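Local coordinates for protein N5-Carboxyaminoimidazole ribonucleotide synthetase (Staphylococcus aureus subsp. aureus, PDB 3ORQ) that catalyses the ATP-dependent carboxylation of 5-aminoimidazole ribonucleotide with bicarbonate to give N5-carboxyaminoimidazole ribonucleotide in purine biosynthesis, at residues A140-F154 with L177-L189. Residues are numbered along the deposited sequence; the frame is centred on the assembly and turned at random.
Sequences AIETLGYPFIVKTRF and LIETSECVAEKYL. With ADP (adenosine-5'-diphosphate), chain D.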
loop_
_atom_site.group_PDB
_atom_site.type_symbol
_atom_site.label_atom_id
_atom_site.label_comp_id
_atom_site.label_asym_id
_atom_site.label_seq_id
_atom_site.Cartn_x
_atom_site.Cartn_y
_atom_site.Cartn_z
ATOM N N ALA A 140 3.698 47.256 -10.756
ATOM C CA ALA A 140 4.370 45.965 -11.020
ATOM C C ALA A 140 5.381 46.029 -12.173
ATOM O O ALA A 140 6.444 45.382 -12.113
ATOM C CB ALA A 140 3.349 44.854 -11.269
ATOM N N ILE A 141 5.044 46.800 -13.218
ATOM C CA ILE A 141 5.956 47.012 -14.336
ATOM C C ILE A 141 7.160 47.773 -13.801
ATOM O O ILE A 141 8.295 47.486 -14.179
ATOM C CB ILE A 141 5.302 47.779 -15.518
ATOM C CG1 ILE A 141 4.159 46.966 -16.136
ATOM C CG2 ILE A 141 6.345 48.125 -16.593
ATOM C CD1 ILE A 141 3.417 47.696 -17.242
ATOM N N GLU A 142 6.902 48.713 -12.893
ATOM C CA GLU A 142 7.951 49.540 -12.289
ATOM C C GLU A 142 8.876 48.766 -11.337
ATOM O O GLU A 142 10.104 48.868 -11.429
ATOM C CB GLU A 142 7.319 50.730 -11.559
ATOM C CG GLU A 142 8.291 51.520 -10.695
ATOM C CD GLU A 142 7.626 52.690 -10.011
ATOM O OE1 GLU A 142 6.927 53.465 -10.705
ATOM O OE2 GLU A 142 7.804 52.836 -8.780
ATOM N N THR A 143 8.262 47.989 -10.445
ATOM C CA THR A 143 8.928 47.373 -9.300
ATOM C C THR A 143 9.485 45.964 -9.567
ATOM O O THR A 143 10.214 45.411 -8.738
ATOM C CB THR A 143 7.954 47.339 -8.106
ATOM O OG1 THR A 143 7.367 48.636 -7.948
ATOM C CG2 THR A 143 8.650 46.921 -6.801
ATOM N N LEU A 144 9.137 45.381 -10.710
ATOM C CA LEU A 144 9.608 44.032 -11.061
ATOM C C LEU A 144 10.201 44.013 -12.479
ATOM O O LEU A 144 11.173 43.302 -12.747
ATOM C CB LEU A 144 8.466 43.023 -10.985
ATOM C CG LEU A 144 7.428 42.996 -9.857
ATOM C CD1 LEU A 144 6.160 42.331 -10.386
ATOM C CD2 LEU A 144 7.916 42.269 -8.597
ATOM N N GLY A 145 9.602 44.799 -13.377
ATOM C CA GLY A 145 10.013 44.839 -14.782
ATOM C C GLY A 145 9.562 43.637 -15.598
ATOM O O GLY A 145 9.058 42.644 -15.044
ATOM N N TYR A 146 9.730 43.735 -16.920
ATOM C CA TYR A 146 9.516 42.605 -17.828
ATOM C C TYR A 146 10.708 41.632 -17.798
ATOM O O TYR A 146 11.866 42.074 -17.811
ATOM C CB TYR A 146 9.322 43.094 -19.255
ATOM C CG TYR A 146 8.118 43.986 -19.471
ATOM C CD1 TYR A 146 6.829 43.546 -19.174
ATOM C CD2 TYR A 146 8.269 45.266 -19.995
ATOM C CE1 TYR A 146 5.726 44.371 -19.383
ATOM C CE2 TYR A 146 7.180 46.088 -20.199
ATOM C CZ TYR A 146 5.911 45.640 -19.899
ATOM O OH TYR A 146 4.829 46.471 -20.110
ATOM N N PRO A 147 10.437 40.310 -17.753
ATOM C CA PRO A 147 9.110 39.687 -17.672
ATOM C C PRO A 147 8.608 39.567 -16.237
ATOM O O PRO A 147 9.390 39.713 -15.300
ATOM C CB PRO A 147 9.332 38.287 -18.271
ATOM C CG PRO A 147 10.830 38.172 -18.554
ATOM C CD PRO A 147 11.502 39.297 -17.846
ATOM N N PHE A 148 7.301 39.342 -16.092
ATOM C CA PHE A 148 6.658 39.058 -14.801
ATOM C C PHE A 148 5.314 38.340 -14.998
ATOM O O PHE A 148 4.737 38.342 -16.090
ATOM C CB PHE A 148 6.485 40.325 -13.944
ATOM C CG PHE A 148 5.404 41.256 -14.425
ATOM C CD1 PHE A 148 5.654 42.170 -15.455
ATOM C CD2 PHE A 148 4.142 41.244 -13.832
ATOM C CE1 PHE A 148 4.660 43.031 -15.901
ATOM C CE2 PHE A 148 3.136 42.110 -14.270
ATOM C CZ PHE A 148 3.403 43.008 -15.307
ATOM N N ILE A 149 4.826 37.719 -13.930
ATOM C CA ILE A 149 3.629 36.896 -14.036
ATOM C C ILE A 149 2.594 37.249 -12.978
ATOM O O ILE A 149 2.928 37.405 -11.816
ATOM C CB ILE A 149 3.993 35.377 -14.026
ATOM C CG1 ILE A 149 2.737 34.509 -14.043
ATOM C CG2 ILE A 149 4.870 35.058 -12.845
ATOM C CD1 ILE A 149 2.977 33.132 -14.668
ATOM N N VAL A 150 1.343 37.383 -13.406
ATOM C CA VAL A 150 0.206 37.669 -12.514
ATOM C C VAL A 150 -0.577 36.379 -12.161
ATOM O O VAL A 150 -0.960 35.632 -13.055
ATOM C CB VAL A 150 -0.735 38.694 -13.166
ATOM C CG1 VAL A 150 -1.790 39.131 -12.194
ATOM C CG2 VAL A 150 0.068 39.898 -13.634
ATOM N N LYS A 151 -0.765 36.116 -10.861
ATOM C CA LYS A 151 -1.522 34.947 -10.376
ATOM C C LYS A 151 -2.705 35.385 -9.524
ATOM O O LYS A 151 -2.573 36.317 -8.726
ATOM C CB LYS A 151 -0.640 33.985 -9.553
ATOM C CG LYS A 151 0.675 33.590 -10.207
ATOM C CD LYS A 151 1.602 32.820 -9.249
ATOM C CE LYS A 151 2.901 32.457 -9.936
ATOM N NZ LYS A 151 3.859 31.759 -9.007
ATOM N N THR A 152 -3.851 34.715 -9.685
ATOM C CA THR A 152 -4.960 34.896 -8.745
ATOM C C THR A 152 -4.464 34.476 -7.373
ATOM O O THR A 152 -3.631 33.568 -7.247
ATOM C CB THR A 152 -6.293 34.139 -9.144
ATOM O OG1 THR A 152 -6.243 32.756 -8.781
ATOM C CG2 THR A 152 -6.562 34.241 -10.623
ATOM N N ARG A 153 -4.944 35.143 -6.340
ATOM C CA ARG A 153 -4.446 34.825 -5.026
ATOM C C ARG A 153 -5.274 33.787 -4.266
ATOM O O ARG A 153 -4.837 33.299 -3.207
ATOM C CB ARG A 153 -4.171 36.084 -4.200
ATOM C CG ARG A 153 -5.314 36.989 -3.999
ATOM C CD ARG A 153 -4.811 38.321 -3.461
ATOM N NE ARG A 153 -4.696 38.276 -2.006
ATOM C CZ ARG A 153 -4.995 39.293 -1.204
ATOM N NH1 ARG A 153 -5.423 40.435 -1.730
ATOM N NH2 ARG A 153 -4.874 39.163 0.117
ATOM N N PHE A 154 -6.432 33.424 -4.822
ATOM C CA PHE A 154 -7.319 32.476 -4.151
ATOM C C PHE A 154 -7.595 31.145 -4.838
ATOM O O PHE A 154 -7.427 30.090 -4.218
ATOM C CB PHE A 154 -8.605 33.164 -3.717
ATOM C CG PHE A 154 -8.414 34.059 -2.534
ATOM C CD1 PHE A 154 -8.400 33.528 -1.238
ATOM C CD2 PHE A 154 -8.206 35.427 -2.710
ATOM C CE1 PHE A 154 -8.202 34.349 -0.133
ATOM C CE2 PHE A 154 -8.003 36.260 -1.610
ATOM C CZ PHE A 154 -8.000 35.718 -0.317
ATOM N N LEU A 177 -7.782 39.464 -16.144
ATOM C CA LEU A 177 -7.787 38.576 -14.977
ATOM C C LEU A 177 -8.004 39.372 -13.675
ATOM O O LEU A 177 -8.724 38.935 -12.774
ATOM C CB LEU A 177 -6.498 37.746 -14.931
ATOM C CG LEU A 177 -6.336 36.626 -13.888
ATOM C CD1 LEU A 177 -7.078 35.356 -14.302
ATOM C CD2 LEU A 177 -4.865 36.324 -13.646
ATOM N N ILE A 178 -7.401 40.555 -13.610
ATOM C CA ILE A 178 -7.451 41.403 -12.424
ATOM C C ILE A 178 -8.832 42.040 -12.216
ATOM O O ILE A 178 -9.238 42.294 -11.078
ATOM C CB ILE A 178 -6.327 42.452 -12.476
ATOM C CG1 ILE A 178 -4.980 41.736 -12.328
ATOM C CG2 ILE A 178 -6.500 43.515 -11.390
ATOM C CD1 ILE A 178 -3.871 42.300 -13.177
ATOM N N GLU A 179 -9.554 42.268 -13.314
ATOM C CA GLU A 179 -10.932 42.763 -13.257
ATOM C C GLU A 179 -11.894 41.760 -12.601
ATOM O O GLU A 179 -13.002 42.123 -12.214
ATOM C CB GLU A 179 -11.425 43.144 -14.658
ATOM C CG GLU A 179 -10.827 44.443 -15.201
ATOM C CD GLU A 179 -11.096 44.656 -16.696
ATOM O OE1 GLU A 179 -12.133 44.173 -17.211
ATOM O OE2 GLU A 179 -10.264 45.320 -17.359
ATOM N N THR A 180 -11.462 40.506 -12.461
ATOM C CA THR A 180 -12.312 39.457 -11.888
ATOM C C THR A 180 -11.809 38.881 -10.555
ATOM O O THR A 180 -12.544 38.173 -9.873
ATOM C CB THR A 180 -12.511 38.267 -12.863
ATOM O OG1 THR A 180 -11.635 37.195 -12.498
ATOM C CG2 THR A 180 -12.256 38.673 -14.315
ATOM N N SER A 181 -10.562 39.162 -10.191
ATOM C CA SER A 181 -9.989 38.591 -8.971
ATOM C C SER A 181 -8.748 39.346 -8.511
ATOM O O SER A 181 -7.923 39.754 -9.334
ATOM C CB SER A 181 -9.669 37.102 -9.170
ATOM O OG SER A 181 -9.104 36.540 -8.002
ATOM N N GLU A 182 -8.645 39.544 -7.197
ATOM C CA GLU A 182 -7.463 40.144 -6.589
ATOM C C GLU A 182 -6.267 39.257 -6.900
ATOM O O GLU A 182 -6.338 38.028 -6.756
ATOM C CB GLU A 182 -7.629 40.287 -5.071
ATOM C CG GLU A 182 -8.744 41.235 -4.618
ATOM C CD GLU A 182 -8.714 41.538 -3.108
ATOM O OE1 GLU A 182 -9.154 42.650 -2.721
ATOM O OE2 GLU A 182 -8.262 40.674 -2.315
ATOM N N CYS A 183 -5.170 39.868 -7.325
ATOM C CA CYS A 183 -4.023 39.102 -7.791
ATOM C C CYS A 183 -2.699 39.450 -7.123
ATOM O O CYS A 183 -2.614 40.394 -6.331
ATOM C CB CYS A 183 -3.886 39.260 -9.296
ATOM S SG CYS A 183 -5.089 38.324 -10.215
ATOM N N VAL A 184 -1.674 38.658 -7.437
ATOM C CA VAL A 184 -0.300 38.983 -7.072
ATOM C C VAL A 184 0.561 38.936 -8.321
ATOM O O VAL A 184 0.333 38.102 -9.198
ATOM C CB VAL A 184 0.335 37.993 -6.092
ATOM C CG1 VAL A 184 1.566 38.632 -5.477
ATOM C CG2 VAL A 184 -0.626 37.571 -4.989
ATOM N N ALA A 185 1.551 39.825 -8.396
ATOM C CA ALA A 185 2.588 39.731 -9.430
ATOM C C ALA A 185 3.982 39.438 -8.837
ATOM O O ALA A 185 4.279 39.808 -7.706
ATOM C CB ALA A 185 2.588 40.976 -10.297
ATOM N N GLU A 186 4.816 38.742 -9.604
ATOM C CA GLU A 186 6.150 38.332 -9.160
ATOM C C GLU A 186 7.052 38.205 -10.393
ATOM O O GLU A 186 6.567 37.938 -11.496
ATOM C CB GLU A 186 6.086 36.992 -8.394
ATOM C CG GLU A 186 5.424 35.880 -9.186
ATOM C CD GLU A 186 5.534 34.508 -8.556
ATOM O OE1 GLU A 186 4.545 34.115 -7.878
ATOM O OE2 GLU A 186 6.590 33.817 -8.753
ATOM N N LYS A 187 8.352 38.408 -10.217
ATOM C CA LYS A 187 9.298 38.283 -11.332
ATOM C C LYS A 187 9.191 36.921 -12.058
ATOM O O LYS A 187 9.194 35.837 -11.417
ATOM C CB LYS A 187 10.740 38.470 -10.830
ATOM C CG LYS A 187 11.225 39.921 -10.682
ATOM C CD LYS A 187 12.673 39.958 -10.150
ATOM C CE LYS A 187 13.264 41.392 -10.101
ATOM N NZ LYS A 187 13.688 41.888 -11.433
ATOM N N TYR A 188 9.135 36.967 -13.393
ATOM C CA TYR A 188 9.276 35.726 -14.166
ATOM C C TYR A 188 10.769 35.410 -14.346
ATOM O O TYR A 188 11.507 36.153 -15.031
ATOM C CB TYR A 188 8.548 35.790 -15.500
ATOM C CG TYR A 188 8.431 34.450 -16.192
ATOM C CD1 TYR A 188 7.452 33.519 -15.799
ATOM C CD2 TYR A 188 9.287 34.113 -17.256
ATOM C CE1 TYR A 188 7.336 32.271 -16.437
ATOM C CE2 TYR A 188 9.181 32.873 -17.904
ATOM C CZ TYR A 188 8.200 31.958 -17.488
ATOM O OH TYR A 188 8.078 30.738 -18.119
ATOM N N LEU A 189 11.192 34.330 -13.684
ATOM C CA LEU A 189 12.574 33.911 -13.623
ATOM C C LEU A 189 12.956 33.027 -14.775
ATOM O O LEU A 189 12.105 32.414 -15.403
ATOM C CB LEU A 189 12.829 33.119 -12.340
ATOM C CG LEU A 189 12.620 33.792 -10.982
ATOM C CD1 LEU A 189 12.898 32.794 -9.855
ATOM C CD2 LEU A 189 13.485 34.995 -10.852
HETATM P PB ADP D . 0.171 26.309 -9.089
HETATM O O1B ADP D . -0.024 26.710 -7.650
HETATM O O2B ADP D . 0.908 25.034 -9.393
HETATM O O3B ADP D . -1.102 26.453 -9.877
HETATM P PA ADP D . 2.605 27.761 -9.328
HETATM O O1A ADP D . 2.657 29.157 -8.761
HETATM O O2A ADP D . 3.164 26.625 -8.510
HETATM O O3A ADP D . 1.082 27.444 -9.774
HETATM O "O5'" ADP D . 3.326 27.709 -10.762
HETATM C "C5'" ADP D . 3.190 26.592 -11.624
HETATM C "C4'" ADP D . 4.393 26.544 -12.549
HETATM O "O4'" ADP D . 4.504 27.767 -13.322
HETATM C "C3'" ADP D . 5.719 26.397 -11.798
HETATM O "O3'" ADP D . 6.084 25.041 -11.517
HETATM C "C2'" ADP D . 6.704 27.045 -12.759
HETATM O "O2'" ADP D . 7.224 26.085 -13.660
HETATM C "C1'" ADP D . 5.890 28.100 -13.500
HETATM N N9 ADP D . 6.168 29.355 -12.768
HETATM C C8 ADP D . 5.407 29.861 -11.774
HETATM N N7 ADP D . 5.939 31.001 -11.267
HETATM C C5 ADP D . 7.069 31.229 -11.983
HETATM C C6 ADP D . 8.114 32.287 -11.979
HETATM N N6 ADP D . 8.023 33.310 -11.086
HETATM N N1 ADP D . 9.130 32.157 -12.864
HETATM C C2 ADP D . 9.211 31.123 -13.736
HETATM N N3 ADP D . 8.298 30.124 -13.798
HETATM C C4 ADP D . 7.227 30.139 -12.957
#
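Lys151 and Glu186 meet on the face of the antiparallel pair 148-152 and 183-187 that carries Ile149, Lys151, Val184 and Glu186; these are the central strands of the small four-stranded sheet that covers the nucleotide in this ATP-grasp enzyme. They illustrate how a sheet face becomes an adenine site. The Lys151 chain, extended beyond CG, reaches the carboxylate obliquely, and its NZ lies 2.7 Å from Glu186 OE1, 52° out of the carboxylate plane. The same NZ gives hydrogen bonds to N7 of ADP and, at 2.9 Å, to O1A, joining base and alpha-phosphate. Glu186 turns its CG between its own backbone N and carbonyl carbon (chi1 55°), alongside Ile149; OE1 also pairs with Lys115, and two ammonium groups there would be expected to favour the ionised carboxylate. OE2 receives adenine N6, which also donates to Lys187 O (2.8 Å), while Leu189 N donates to N1: residues at and just after the strand end read the base edge.

Reciprocal 2.8 Å bonds, Lys151 N to Val184 O and Val184 N to Lys151 O, hold the platform. On the other face, Ala185 CB packs against Ala140 CB at the end of helix 136-143, Leu144 CD1 just after it, and Phe148 CD2 of the neighbouring strand; Val150 CG1 presses on Cys183 CB at 3.6 Å. Beyond strand 148-152, Arg153 NH1 alone of the guanidinium nitrogens bridges to Glu182 OE2, obliquely at 2.9 Å though the planes are nearly parallel (5°); NE pairs with Asp110. Tyr188 meets Ile149 CG2 with its ring edge, and ADP C2 lies 3.4 Å above one ring face, offset toward the rim.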